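Local coordinates for protein NADH kinase POS5 (Saccharomyces cerevisiae, PDB 3AFO) that phosphorylates NADH, and less readily NAD(+), with ATP in the mitochondrion, supplying NADPH as cellular reductant, at residues E83-S86 and Q87-K90; L35-Q38 and N39-N43. All coordinates share one frame; numbering follows the deposited sequence. Where two conformers were deposited one is given.

Contact 1: residues E83-S86 and Q87-K90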
loop_
_atom_site.group_PDB
_atom_site.type_symbol
_atom_site.label_atom_id
_atom_site.label_comp_id
_atom_site.label_asym_id
_atom_site.label_seq_id
_atom_site.Cartn_x
_atom_site.Cartn_y
_atom_site.Cartn_z
ATOM N N GLU A 83 0.918 25.897 -41.255
ATOM C CA GLU A 83 1.398 27.276 -41.275
ATOM C C GLU A 83 2.711 27.432 -40.511
ATOM O O GLU A 83 3.631 28.109 -40.977
ATOM C CB GLU A 83 0.342 28.218 -40.694
ATOM C CG GLU A 83 -0.645 28.791 -41.719
ATOM C CD GLU A 83 -1.519 29.904 -41.130
ATOM O OE1 GLU A 83 -2.043 29.722 -40.013
ATOM O OE2 GLU A 83 -1.674 30.967 -41.774
ATOM N N GLU A 84 2.792 26.795 -39.341
ATOM C CA GLU A 84 3.984 26.858 -38.502
ATOM C C GLU A 84 5.224 26.332 -39.224
ATOM O O GLU A 84 6.263 26.984 -39.219
ATOM C CB GLU A 84 3.777 26.076 -37.199
ATOM C CG GLU A 84 4.936 26.181 -36.218
ATOM C CD GLU A 84 4.860 25.164 -35.092
ATOM O OE1 GLU A 84 4.008 24.249 -35.163
ATOM O OE2 GLU A 84 5.660 25.274 -34.139
ATOM N N ILE A 85 5.111 25.161 -39.844
ATOM C CA ILE A 85 6.275 24.482 -40.410
ATOM C C ILE A 85 6.584 24.844 -41.868
ATOM O O ILE A 85 7.636 24.460 -42.380
ATOM C CB ILE A 85 6.195 22.938 -40.246
ATOM C CG1 ILE A 85 5.069 22.349 -41.117
ATOM C CG2 ILE A 85 6.032 22.563 -38.763
ATOM C CD1 ILE A 85 5.080 20.846 -41.224
ATOM N N SER A 86 5.676 25.565 -42.531
ATOM C CA SER A 86 5.848 25.893 -43.955
ATOM C C SER A 86 7.174 26.621 -44.241
ATOM O O SER A 86 7.858 26.303 -45.222
ATOM C CB SER A 86 4.637 26.639 -44.535
ATOM O OG SER A 86 4.305 27.786 -43.781
ATOM N N GLN A 87 7.542 27.585 -43.392
ATOM C CA GLN A 87 8.831 28.283 -43.552
ATOM C C GLN A 87 10.056 27.395 -43.299
ATOM O O GLN A 87 11.172 27.785 -43.642
ATOM C CB GLN A 87 8.924 29.558 -42.693
ATOM C CG GLN A 87 7.963 30.674 -43.087
ATOM C CD GLN A 87 8.623 32.050 -43.206
ATOM O OE1 GLN A 87 9.550 32.384 -42.462
ATOM N NE2 GLN A 87 8.136 32.858 -44.152
ATOM N N ASP A 88 9.856 26.213 -42.708
ATOM C CA ASP A 88 10.992 25.332 -42.350
ATOM C C ASP A 88 11.578 24.495 -43.493
ATOM O O ASP A 88 12.675 23.938 -43.355
ATOM C CB ASP A 88 10.646 24.385 -41.184
ATOM C CG ASP A 88 10.304 25.110 -39.898
ATOM O OD1 ASP A 88 10.403 26.359 -39.850
ATOM O OD2 ASP A 88 9.906 24.414 -38.930
ATOM N N PHE A 89 10.840 24.363 -44.593
ATOM C CA PHE A 89 11.346 23.614 -45.741
ATOM C C PHE A 89 12.156 24.565 -46.608
ATOM O O PHE A 89 11.647 25.594 -47.060
ATOM C CB PHE A 89 10.208 22.979 -46.533
ATOM C CG PHE A 89 9.464 21.912 -45.775
ATOM C CD1 PHE A 89 9.770 20.565 -45.968
ATOM C CD2 PHE A 89 8.467 22.254 -44.862
ATOM C CE1 PHE A 89 9.082 19.574 -45.268
ATOM C CE2 PHE A 89 7.770 21.264 -44.156
ATOM C CZ PHE A 89 8.080 19.927 -44.365
ATOM N N LYS A 90 13.414 24.213 -46.821
ATOM C CA LYS A 90 14.385 25.110 -47.430
ATOM C C LYS A 90 14.749 24.742 -48.861
ATOM O O LYS A 90 15.679 25.312 -49.440
ATOM C CB LYS A 90 15.642 25.163 -46.558
ATOM C CG LYS A 90 15.394 25.686 -45.143
ATOM C CD LYS A 90 14.993 27.158 -45.148
ATOM C CE LYS A 90 14.729 27.655 -43.737
ATOM N NZ LYS A 90 14.466 29.119 -43.757
#
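Phe-89 leans back along the end of helix 79-86 and lies beside Ile-85, both side chains pointing the same way. From CB, chi1 of -66° sets CG beside the backbone N, which turns one edge of the ring toward the carbonyl oxygens of Ile-85 and Ser-86. On that edge CD2 comes 3.4 Å from Ile-85 O, near the ring plane, so the slightly positive C-H rim faces a carbonyl oxygen. The next atom, CE2, meets the methyl CD1 of Ile-85 at 4.0 Å, nearer than CZ, the tip, at 4.4 Å. The same Ile-85 O accepts the N-H of Asp-88 (2.8 Å, 148° at the hydrogen), with the donor well above the carbonyl plane. A type I beta turn from Ser-86 to Phe-89 overlaps this bond and leads the chain away. Ser-86 suits its buried place because it is small and can return its hydroxyl to the helix: OG gives a hydrogen bond to Glu-83 O (2.9 Å) and also pairs with Gly-4 N. With an alanine here, both Glu-83 O and Gly-4 N would probably lose their hydroxyl partner, leaving the N-terminal segment less firmly held. Asp-88 salt-bridges Arg-56, while Glu-84 reaches Lys-48. Ile-85 and Phe-89 pack on helix 53-69, touching Met-59 and Ile-63 respectively; Phe-89 also meets His-101 and, like Ser-86, rests on Val-8 of strand 8-12.

Contact 2: residues L35-Q38 and N39-N43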
loop_
_atom_site.group_PDB
_atom_site.type_symbol
_atom_site.label_atom_id
_atom_site.label_comp_id
_atom_site.label_asym_id
_atom_site.label_seq_id
_atom_site.Cartn_x
_atom_site.Cartn_y
_atom_site.Cartn_z
ATOM N N LEU A 35 -0.056 -6.035 -39.256
ATOM C CA LEU A 35 -0.682 -4.935 -39.979
ATOM C C LEU A 35 -0.445 -5.108 -41.490
ATOM O O LEU A 35 0.660 -4.905 -41.986
ATOM C CB LEU A 35 -0.140 -3.587 -39.479
ATOM C CG LEU A 35 -0.529 -2.277 -40.185
ATOM C CD1 LEU A 35 -2.016 -2.051 -40.188
ATOM C CD2 LEU A 35 0.165 -1.090 -39.550
ATOM N N ILE A 36 -1.488 -5.507 -42.206
ATOM C CA ILE A 36 -1.385 -5.755 -43.645
ATOM C C ILE A 36 -2.358 -4.832 -44.360
ATOM O O ILE A 36 -3.569 -4.872 -44.121
ATOM C CB ILE A 36 -1.598 -7.265 -43.999
ATOM C CG1 ILE A 36 -0.538 -8.121 -43.292
ATOM C CG2 ILE A 36 -1.507 -7.502 -45.523
ATOM C CD1 ILE A 36 -0.855 -9.597 -43.205
ATOM N N TRP A 37 -1.808 -3.971 -45.207
ATOM C CA TRP A 37 -2.590 -2.981 -45.924
ATOM C C TRP A 37 -3.342 -3.637 -47.082
ATOM O O TRP A 37 -2.723 -4.223 -47.972
ATOM C CB TRP A 37 -1.677 -1.857 -46.427
ATOM C CG TRP A 37 -0.942 -1.153 -45.308
ATOM C CD1 TRP A 37 0.365 -1.321 -44.943
ATOM C CD2 TRP A 37 -1.489 -0.188 -44.403
ATOM N NE1 TRP A 37 0.669 -0.517 -43.866
ATOM C CE2 TRP A 37 -0.452 0.192 -43.518
ATOM C CE3 TRP A 37 -2.753 0.399 -44.258
ATOM C CZ2 TRP A 37 -0.644 1.130 -42.503
ATOM C CZ3 TRP A 37 -2.941 1.329 -43.250
ATOM C CH2 TRP A 37 -1.894 1.686 -42.386
ATOM N N GLN A 38 -4.672 -3.568 -47.051
ATOM C CA GLN A 38 -5.470 -4.063 -48.180
ATOM C C GLN A 38 -5.330 -3.119 -49.382
ATOM O O GLN A 38 -4.936 -3.556 -50.463
ATOM C CB GLN A 38 -6.935 -4.308 -47.807
ATOM C CG GLN A 38 -7.656 -5.166 -48.859
ATOM C CD GLN A 38 -9.082 -5.522 -48.490
ATOM O OE1 GLN A 38 -9.919 -4.649 -48.233
ATOM N NE2 GLN A 38 -9.377 -6.815 -48.488
ATOM N N ASN A 39 -5.645 -1.837 -49.184
ATOM C CA ASN A 39 -5.218 -0.786 -50.113
ATOM C C ASN A 39 -3.866 -0.275 -49.622
ATOM O O ASN A 39 -3.671 -0.152 -48.416
ATOM C CB ASN A 39 -6.194 0.406 -50.140
ATOM C CG ASN A 39 -7.654 0.001 -49.998
ATOM O OD1 ASN A 39 -8.032 -1.141 -50.244
ATOM N ND2 ASN A 39 -8.485 0.954 -49.601
ATOM N N PRO A 40 -2.930 0.029 -50.546
ATOM C CA PRO A 40 -1.615 0.546 -50.134
ATOM C C PRO A 40 -1.693 1.779 -49.220
ATOM O O PRO A 40 -2.604 2.601 -49.349
ATOM C CB PRO A 40 -0.945 0.902 -51.467
ATOM C CG PRO A 40 -1.593 -0.036 -52.470
ATOM C CD PRO A 40 -3.026 -0.123 -52.015
ATOM N N LEU A 41 -0.750 1.882 -48.289
ATOM C CA LEU A 41 -0.676 3.029 -47.378
ATOM C C LEU A 41 -0.347 4.302 -48.153
ATOM O O LEU A 41 0.649 4.342 -48.874
ATOM C CB LEU A 41 0.398 2.775 -46.307
ATOM C CG LEU A 41 0.906 3.940 -45.454
ATOM C CD1 LEU A 41 -0.227 4.577 -44.671
ATOM C CD2 LEU A 41 2.022 3.487 -44.522
ATOM N N GLN A 42 -1.173 5.331 -47.993
ATOM C CA GLN A 42 -0.950 6.612 -48.659
ATOM C C GLN A 42 -1.078 7.840 -47.748
ATOM O O GLN A 42 -0.175 8.679 -47.727
ATOM C CB GLN A 42 -1.894 6.775 -49.858
ATOM C CG GLN A 42 -1.539 5.936 -51.075
ATOM C CD GLN A 42 -2.357 6.342 -52.290
ATOM O OE1 GLN A 42 -3.568 6.114 -52.350
ATOM N NE2 GLN A 42 -1.695 6.967 -53.260
ATOM N N ASN A 43 -2.198 7.947 -47.024
ATOM C CA ASN A 43 -2.514 9.138 -46.236
ATOM C C ASN A 43 -1.953 9.050 -44.805
ATOM O O ASN A 43 -2.503 8.343 -43.949
ATOM C CB ASN A 43 -4.023 9.371 -46.172
ATOM C CG ASN A 43 -4.671 9.535 -47.553
ATOM O OD1 ASN A 43 -3.994 9.723 -48.576
ATOM N ND2 ASN A 43 -6.001 9.469 -47.575
#
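The indole of Trp-37 is covered on one face by Leu-41 and approached on the opposite face by Leu-35. Leu-41 CB sits over the five-membered ring, 4.0 Å from its centroid and only 12° off the normal, a CH-pi contact made almost straight down onto the face. Beyond it, Leu-41 CD1 lies above the rim of the benzene half, 4.0 Å from Trp-37 CH2, while CD2 passes outside the CZ2 corner, 4.1 Å from Trp-37 CZ2. On the other side, Leu-35 CD1 stands 4.1 Å above the ring plane, displaced toward the rim. At the edge of the indole, NE1 gives its hydrogen to Val-168 O, so tryptophan suits the place: its one polar atom is satisfied, and its broad flat faces receive the branched, wholly apolar leucines. Chi1 of -59° swings the indole to the side of the backbone N, where its face can meet Leu-41 CB, and in Leu-41 CG is anti to its own N (chi1 165°), which carries CD1 out to that rim.

The chain here leaves strand 33-36 of the large antiparallel sheet and turns back through a loop to enter strand 43-48, a member of the parallel sheet in the ATP-NAD kinase N-terminal domain. Across this bend no hydrogen bond joins the two segments, and the aromatic-aliphatic contact spans it instead. Trp-37 CB also lies 3.3 Å from Asn-39 O. At the outer side of the bend the exposed Gln-38 and Asn-39 suit a surface turn, with Asn-39 OD1 4.1 Å from Gln-38 CB, and the ring of Pro-40 restricts the backbone just before Leu-41. The buried side faces helix 161-169, where Leu-41 touches Phe-165 and Ile-169, and Trp-37 N is hydrogen-bonded to Ser-171 OG.

Overall arrangement
Contact 2 precedes contact 1 along the chain, with strand 43-48, helix 53-69 and strand 74-76 between them. Their centres are 28 Å apart and their nearest atoms about 14 Å apart, so they do not touch. The intervening elements connect them nonetheless: 39-43 leads into strand 43-48, which ends at Lys-48, the partner of Glu-84, and helix 53-69 packs against 83-90. Asn-43 and Gln-42 reach Asn-74, at the start of strand 74-76, an edge of the parallel sheet that leads to helix 79-86. Neither contact includes a residue of the NADH pocket, which draws on residues between 124 and 305; the centres lie 27 Å (contact 1) and 22 Å (contact 2) from that of the chain.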